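Local coordinates for protein citryl-spermidine/3,4-dihydroxybenzoyl-citryl-spermidine:spermidine ligase (Bacillus anthracis, PDB 3TO3) that catalyses the ATP-dependent condensation of spermidine with citryl-spermidine intermediates in the biosynthesis of the siderophore petrobactin, at residues S85-V90 and Q95-V100; V66-Y71 and L104-R109. All blocks are in the same frame, centred on the assembly; numbering follows the deposited sequence.

Contact 1 of 2, residues S85-V90 and Q95-V100; sequences SLIVRV and QEIQSV
The carboxylate of Glu-96 lies against both methyl groups of Leu-86, with Leu-86 CD1 3.5 Å from Glu-96 OE2 and Leu-86 CD2 3.9 Å from Glu-96 OE1. Glu-96 belongs to the antiparallel beta hairpin of strands 88-90 and 94-96, and Leu-86 lies in the loop just before it. Glutamate suits this position because its extended chain carries the charge past the apolar leucine to helix 18-37, where OE1 forms salt bridges with Arg-24 and Arg-25. Val-88 and Glu-96 form a non-hydrogen-bonded pair, with side chains on one face of the sheet. On the opposite face stand Arg-89 and Gln-95, a hydrogen-bonded pair joined by Arg-89 N to Gln-95 O at 2.7 Å and by Gln-95 N to Arg-89 O at 3.1 Å. The long, straight chain of Arg-89 takes its guanidinium away from the hairpin to a salt bridge with Glu-106.

Beyond the paired strands, Ile-97 N donates to Ile-87 O at 2.9 Å, a bond that prolongs the ladder into the loop residues. The two isoleucines, both buried, lie side by side and point the same way. Their branched chains suit apolar surroundings: Ile-97 packs on Leu-28 of helix 18-37 and Phe-103 of helix 100-110, while Ile-87 packs on Val-32 and on Cys-70 of strand 65-74. CG1 of Ile-97 is anti to its own nitrogen (chi1 -179°), which places CG2 between nitrogen and carbonyl carbon and turns it toward Ile-87. There Ile-97 CG2 touches Ile-87 CG2 at 3.9 Å and comes to 3.2 Å from Ile-87 O.

Contact 2 of 2, residues V66-Y71 and L104-R109; sequences VTYECY and LEEVFR
Helix 100-110 lies against one face of the antiparallel sheet, and this buried contact is where its segment 104-109 meets strand 65-74. The axes of the two segments pass 9.6 Å apart at a steep angle, a gap that a long side chain such as tyrosine can span. Tyr-68 does so: with CG anti to its carbonyl carbon (chi1 -66°), its ring extends toward the helix and brings OH 2.5 Å from Glu-106 OE1, to which it donates a short hydrogen bond. The hydroxyl meets that oxygen on the anti side, 33° out of the carboxylate plane. Relative to the ring, the oxygen sits at the edge, near its plane, while ring and carboxylate planes are turned 56° against each other.

Glu-106 is buried, so its charge needs polar company. Besides the tyrosine, OE1 forms a salt bridge with Arg-89, and OE2 accepts a hydrogen bond from the side-chain NE2 of Gln-102, one turn earlier in the helix. Two donors on OE1 and one on OE2 fix the rotation of the group and would be expected to favour its ionised form. The apolar surroundings of this polar pair come from valines, compact enough to fill in around the larger groups: Val-66 CG1 approaches Glu-106 OE1 to 3.7 Å, and Val-107 CG2 approaches the ring obliquely, 4.1 Å from Tyr-68 CD2.

Phe-103 adds an edge-to-face ring contact to Tyr-68. Val-107 also touches Ile-56 of strand 52-59, and Leu-104 packs on Phe-121, Ile-122 and Leu-125 of helix 115-138.

The two contacts, with centres about 9 Å apart, both reach the same sheet: strand 88-90 of contact 1 pairs with strand 65-74 of contact 2, and Val-90 N lies 2.6 Å from Thr-67 O in a probable hydrogen bond. Contact 1 is nested in the chain loop that contact 2 closes, and strand 94-96 is followed, after a short connection, by helix 100-110. Arg-89 also joins them, its NE 2.8 Å from Glu-106 OE1 in a salt bridge, while its CB packs 3.5 Å from Tyr-68 CE1. Both centres are about 30 Å from the centre of the chain, away from the ATP pocket and the magnesium site.

Contact 1 of 2, residues S85-V90 and Q95-V100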
loop_
_atom_site.group_PDB
_atom_site.type_symbol
_atom_site.label_atom_id
_atom_site.label_comp_id
_atom_site.label_asym_id
_atom_site.label_seq_id
_atom_site.Cartn_x
_atom_site.Cartn_y
_atom_site.Cartn_z
ATOM N N SER B 85 -5.049 -8.922 33.590
ATOM C CA SER B 85 -3.720 -9.490 33.813
ATOM C C SER B 85 -3.056 -9.661 32.480
ATOM O O SER B 85 -3.743 -9.747 31.478
ATOM C CB SER B 85 -3.800 -10.849 34.524
ATOM O OG SER B 85 -4.033 -11.910 33.600
ATOM N N LEU B 86 -1.735 -9.776 32.471
ATOM C CA LEU B 86 -1.003 -10.009 31.235
ATOM C C LEU B 86 -1.482 -11.293 30.542
ATOM O O LEU B 86 -1.975 -12.224 31.179
ATOM C CB LEU B 86 0.486 -10.158 31.548
ATOM C CG LEU B 86 1.243 -8.926 32.067
ATOM C CD1 LEU B 86 2.725 -9.295 32.286
ATOM C CD2 LEU B 86 1.123 -7.776 31.088
ATOM N N ILE B 87 -1.351 -11.335 29.224
ATOM C CA ILE B 87 -1.714 -12.519 28.490
ATOM C C ILE B 87 -0.519 -13.437 28.287
ATOM O O ILE B 87 0.476 -13.065 27.648
ATOM C CB ILE B 87 -2.394 -12.139 27.175
ATOM C CG1 ILE B 87 -3.766 -11.513 27.497
ATOM C CG2 ILE B 87 -2.536 -13.365 26.267
ATOM C CD1 ILE B 87 -4.037 -10.323 26.744
ATOM N N VAL B 88 -0.633 -14.634 28.864
ATOM C CA VAL B 88 0.469 -15.581 28.978
ATOM C C VAL B 88 0.265 -16.795 28.085
ATOM O O VAL B 88 -0.826 -17.397 28.054
ATOM C CB VAL B 88 0.601 -16.088 30.427
ATOM C CG1 VAL B 88 1.744 -17.056 30.542
ATOM C CG2 VAL B 88 0.802 -14.913 31.361
ATOM N N ARG B 89 1.317 -17.150 27.357
ATOM C CA ARG B 89 1.294 -18.334 26.520
ATOM C C ARG B 89 1.825 -19.544 27.283
ATOM O O ARG B 89 2.968 -19.553 27.741
ATOM C CB ARG B 89 2.137 -18.108 25.272
ATOM C CG ARG B 89 2.136 -19.273 24.269
ATOM C CD ARG B 89 2.999 -18.893 23.098
ATOM N NE ARG B 89 2.968 -19.824 21.978
ATOM C CZ ARG B 89 3.764 -20.882 21.859
ATOM N NH1 ARG B 89 4.635 -21.185 22.825
ATOM N NH2 ARG B 89 3.682 -21.645 20.777
ATOM N N VAL B 90 0.998 -20.572 27.413
ATOM C CA VAL B 90 1.397 -21.782 28.127
ATOM C C VAL B 90 1.563 -22.996 27.221
ATOM O O VAL B 90 0.593 -23.476 26.621
ATOM C CB VAL B 90 0.373 -22.145 29.182
ATOM C CG1 VAL B 90 0.884 -23.309 30.024
ATOM C CG2 VAL B 90 0.085 -20.920 30.028
ATOM N N GLN B 95 5.036 -17.918 29.399
ATOM C CA GLN B 95 5.661 -16.662 29.028
ATOM C C GLN B 95 4.642 -15.638 28.532
ATOM O O GLN B 95 3.727 -15.959 27.773
ATOM C CB GLN B 95 6.745 -16.892 27.973
ATOM C CG GLN B 95 7.518 -15.628 27.597
ATOM C CD GLN B 95 8.579 -15.869 26.527
ATOM O OE1 GLN B 95 8.774 -17.001 26.067
ATOM N NE2 GLN B 95 9.267 -14.798 26.120
ATOM N N GLU B 96 4.821 -14.394 28.938
ATOM C CA GLU B 96 3.977 -13.330 28.445
ATOM C C GLU B 96 4.145 -13.286 26.935
ATOM O O GLU B 96 5.271 -13.355 26.429
ATOM C CB GLU B 96 4.415 -12.001 29.043
ATOM C CG GLU B 96 3.750 -10.774 28.393
ATOM C CD GLU B 96 4.299 -9.436 28.921
ATOM O OE1 GLU B 96 3.811 -8.411 28.400
ATOM O OE2 GLU B 96 5.199 -9.405 29.826
ATOM N N ILE B 97 3.042 -13.149 26.208
ATOM C CA ILE B 97 3.123 -13.155 24.752
ATOM C C ILE B 97 3.783 -11.883 24.201
ATOM O O ILE B 97 3.457 -10.784 24.622
ATOM C CB ILE B 97 1.758 -13.407 24.096
ATOM C CG1 ILE B 97 1.920 -13.430 22.575
ATOM C CG2 ILE B 97 0.779 -12.376 24.508
ATOM C CD1 ILE B 97 2.960 -14.511 22.080
ATOM N N GLN B 98 4.809 -12.059 23.374
ATOM C CA GLN B 98 5.498 -10.951 22.703
ATOM C C GLN B 98 5.080 -10.612 21.269
ATOM O O GLN B 98 5.435 -9.555 20.737
ATOM C CB GLN B 98 6.982 -11.250 22.677
ATOM C CG GLN B 98 7.441 -12.024 23.863
ATOM C CD GLN B 98 8.497 -11.277 24.596
ATOM O OE1 GLN B 98 9.662 -11.684 24.599
ATOM N NE2 GLN B 98 8.115 -10.143 25.195
ATOM N N SER B 99 4.315 -11.489 20.649
ATOM C CA SER B 99 4.033 -11.331 19.241
ATOM C C SER B 99 2.541 -11.394 19.004
ATOM O O SER B 99 1.950 -12.477 19.070
ATOM C CB SER B 99 4.699 -12.477 18.468
ATOM O OG SER B 99 4.325 -12.416 17.108
ATOM N N VAL B 100 1.952 -10.261 18.637
ATOM C CA VAL B 100 0.535 -10.230 18.374
ATOM C C VAL B 100 0.238 -11.143 17.167
ATOM O O VAL B 100 -0.766 -11.854 17.145
ATOM C CB VAL B 100 0.010 -8.775 18.193
ATOM C CG1 VAL B 100 0.421 -8.211 16.860
ATOM C CG2 VAL B 100 -1.481 -8.742 18.300
#

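Contact 2 of 2, residues V66-Y71 and L104-R109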
loop_
_atom_site.group_PDB
_atom_site.type_symbol
_atom_site.label_atom_id
_atom_site.label_comp_id
_atom_site.label_asym_id
_atom_site.label_seq_id
_atom_site.Cartn_x
_atom_site.Cartn_y
_atom_site.Cartn_z
ATOM N N VAL B 66 -1.455 -25.283 22.334
ATOM C CA VAL B 66 -0.913 -24.234 23.164
ATOM C C VAL B 66 -2.118 -23.602 23.842
ATOM O O VAL B 66 -3.234 -23.724 23.352
ATOM C CB VAL B 66 -0.165 -23.209 22.297
ATOM C CG1 VAL B 66 -1.149 -22.290 21.599
ATOM C CG2 VAL B 66 0.782 -22.409 23.127
ATOM N N THR B 67 -1.903 -22.938 24.970
ATOM C CA THR B 67 -2.982 -22.270 25.692
ATOM C C THR B 67 -2.554 -20.858 26.080
ATOM O O THR B 67 -1.438 -20.658 26.555
ATOM C CB THR B 67 -3.404 -23.083 26.943
ATOM O OG1 THR B 67 -4.316 -24.106 26.548
ATOM C CG2 THR B 67 -4.110 -22.214 27.958
ATOM N N TYR B 68 -3.445 -19.884 25.874
ATOM C CA TYR B 68 -3.256 -18.530 26.398
ATOM C C TYR B 68 -4.132 -18.279 27.616
ATOM O O TYR B 68 -5.318 -18.578 27.593
ATOM C CB TYR B 68 -3.534 -17.493 25.325
ATOM C CG TYR B 68 -2.543 -17.553 24.200
ATOM C CD1 TYR B 68 -1.376 -16.827 24.264
ATOM C CD2 TYR B 68 -2.754 -18.368 23.089
ATOM C CE1 TYR B 68 -0.460 -16.877 23.267
ATOM C CE2 TYR B 68 -1.822 -18.430 22.064
ATOM C CZ TYR B 68 -0.680 -17.657 22.166
ATOM O OH TYR B 68 0.286 -17.648 21.199
ATOM N N GLU B 69 -3.542 -17.726 28.673
ATOM C CA GLU B 69 -4.226 -17.578 29.952
ATOM C C GLU B 69 -4.255 -16.138 30.386
ATOM O O GLU B 69 -3.268 -15.429 30.253
ATOM C CB GLU B 69 -3.501 -18.343 31.056
ATOM C CG GLU B 69 -3.717 -19.832 31.054
ATOM C CD GLU B 69 -3.050 -20.532 32.245
ATOM O OE1 GLU B 69 -2.480 -19.840 33.133
ATOM O OE2 GLU B 69 -3.097 -21.783 32.284
ATOM N N CYS B 70 -5.383 -15.716 30.928
ATOM C CA CYS B 70 -5.451 -14.427 31.581
ATOM C C CYS B 70 -6.637 -14.348 32.519
ATOM O O CYS B 70 -7.587 -15.109 32.378
ATOM C CB CYS B 70 -5.511 -13.306 30.548
ATOM S SG CYS B 70 -6.827 -13.458 29.394
ATOM N N TYR B 71 -6.562 -13.417 33.470
ATOM C CA TYR B 71 -7.633 -13.156 34.406
ATOM C C TYR B 71 -8.422 -11.911 33.968
ATOM O O TYR B 71 -7.853 -10.941 33.474
ATOM C CB TYR B 71 -7.067 -12.948 35.813
ATOM C CG TYR B 71 -6.701 -14.236 36.544
ATOM C CD1 TYR B 71 -5.386 -14.703 36.577
ATOM C CD2 TYR B 71 -7.668 -14.979 37.206
ATOM C CE1 TYR B 71 -5.047 -15.884 37.253
ATOM C CE2 TYR B 71 -7.343 -16.158 37.890
ATOM C CZ TYR B 71 -6.031 -16.609 37.901
ATOM O OH TYR B 71 -5.701 -17.773 38.599
ATOM N N LEU B 104 -2.437 -14.309 17.318
ATOM C CA LEU B 104 -3.549 -14.462 16.374
ATOM C C LEU B 104 -3.399 -15.696 15.471
ATOM O O LEU B 104 -4.374 -16.396 15.192
ATOM C CB LEU B 104 -3.791 -13.183 15.561
ATOM C CG LEU B 104 -4.450 -12.035 16.337
ATOM C CD1 LEU B 104 -4.708 -10.827 15.451
ATOM C CD2 LEU B 104 -5.758 -12.475 16.931
ATOM N N GLU B 105 -2.186 -15.978 15.013
ATOM C CA GLU B 105 -1.999 -17.168 14.182
ATOM C C GLU B 105 -2.354 -18.454 14.932
ATOM O O GLU B 105 -3.000 -19.335 14.375
ATOM C CB GLU B 105 -0.576 -17.245 13.615
ATOM C CG GLU B 105 -0.374 -16.375 12.392
ATOM C CD GLU B 105 1.077 -16.011 12.147
ATOM O OE1 GLU B 105 1.964 -16.474 12.912
ATOM O OE2 GLU B 105 1.320 -15.240 11.186
ATOM N N GLU B 106 -1.928 -18.559 16.189
ATOM C CA GLU B 106 -2.143 -19.788 16.955
ATOM C C GLU B 106 -3.622 -19.965 17.324
ATOM O O GLU B 106 -4.189 -21.035 17.194
ATOM C CB GLU B 106 -1.207 -19.840 18.174
ATOM C CG GLU B 106 0.258 -19.755 17.744
ATOM C CD GLU B 106 1.283 -20.055 18.838
ATOM O OE1 GLU B 106 1.030 -19.722 20.009
ATOM O OE2 GLU B 106 2.360 -20.620 18.509
ATOM N N VAL B 107 -4.249 -18.889 17.756
ATOM C CA VAL B 107 -5.660 -18.909 18.076
ATOM C C VAL B 107 -6.558 -19.206 16.866
ATOM O O VAL B 107 -7.576 -19.873 16.984
ATOM C CB VAL B 107 -6.019 -17.565 18.761
ATOM C CG1 VAL B 107 -7.499 -17.265 18.680
ATOM C CG2 VAL B 107 -5.542 -17.627 20.181
ATOM N N PHE B 108 -6.173 -18.726 15.691
ATOM C CA PHE B 108 -6.966 -18.979 14.490
ATOM C C PHE B 108 -6.601 -20.252 13.687
ATOM O O PHE B 108 -7.118 -20.481 12.581
ATOM C CB PHE B 108 -7.135 -17.708 13.645
ATOM C CG PHE B 108 -7.936 -16.626 14.358
ATOM C CD1 PHE B 108 -9.246 -16.862 14.758
ATOM C CD2 PHE B 108 -7.381 -15.397 14.648
ATOM C CE1 PHE B 108 -9.985 -15.889 15.430
ATOM C CE2 PHE B 108 -8.125 -14.404 15.323
ATOM C CZ PHE B 108 -9.425 -14.657 15.712
ATOM N N ARG B 109 -5.690 -21.064 14.224
ATOM C CA ARG B 109 -5.527 -22.411 13.692
ATOM C C ARG B 109 -6.670 -23.290 14.229
ATOM O O ARG B 109 -7.070 -24.273 13.621
ATOM C CB ARG B 109 -4.177 -23.011 14.072
ATOM C CG ARG B 109 -3.006 -22.394 13.369
ATOM C CD ARG B 109 -1.802 -23.361 13.286
ATOM N NE ARG B 109 -0.718 -22.715 12.546
ATOM C CZ ARG B 109 0.088 -21.782 13.050
ATOM N NH1 ARG B 109 -0.033 -21.397 14.318
ATOM N NH2 ARG B 109 1.029 -21.242 12.286
#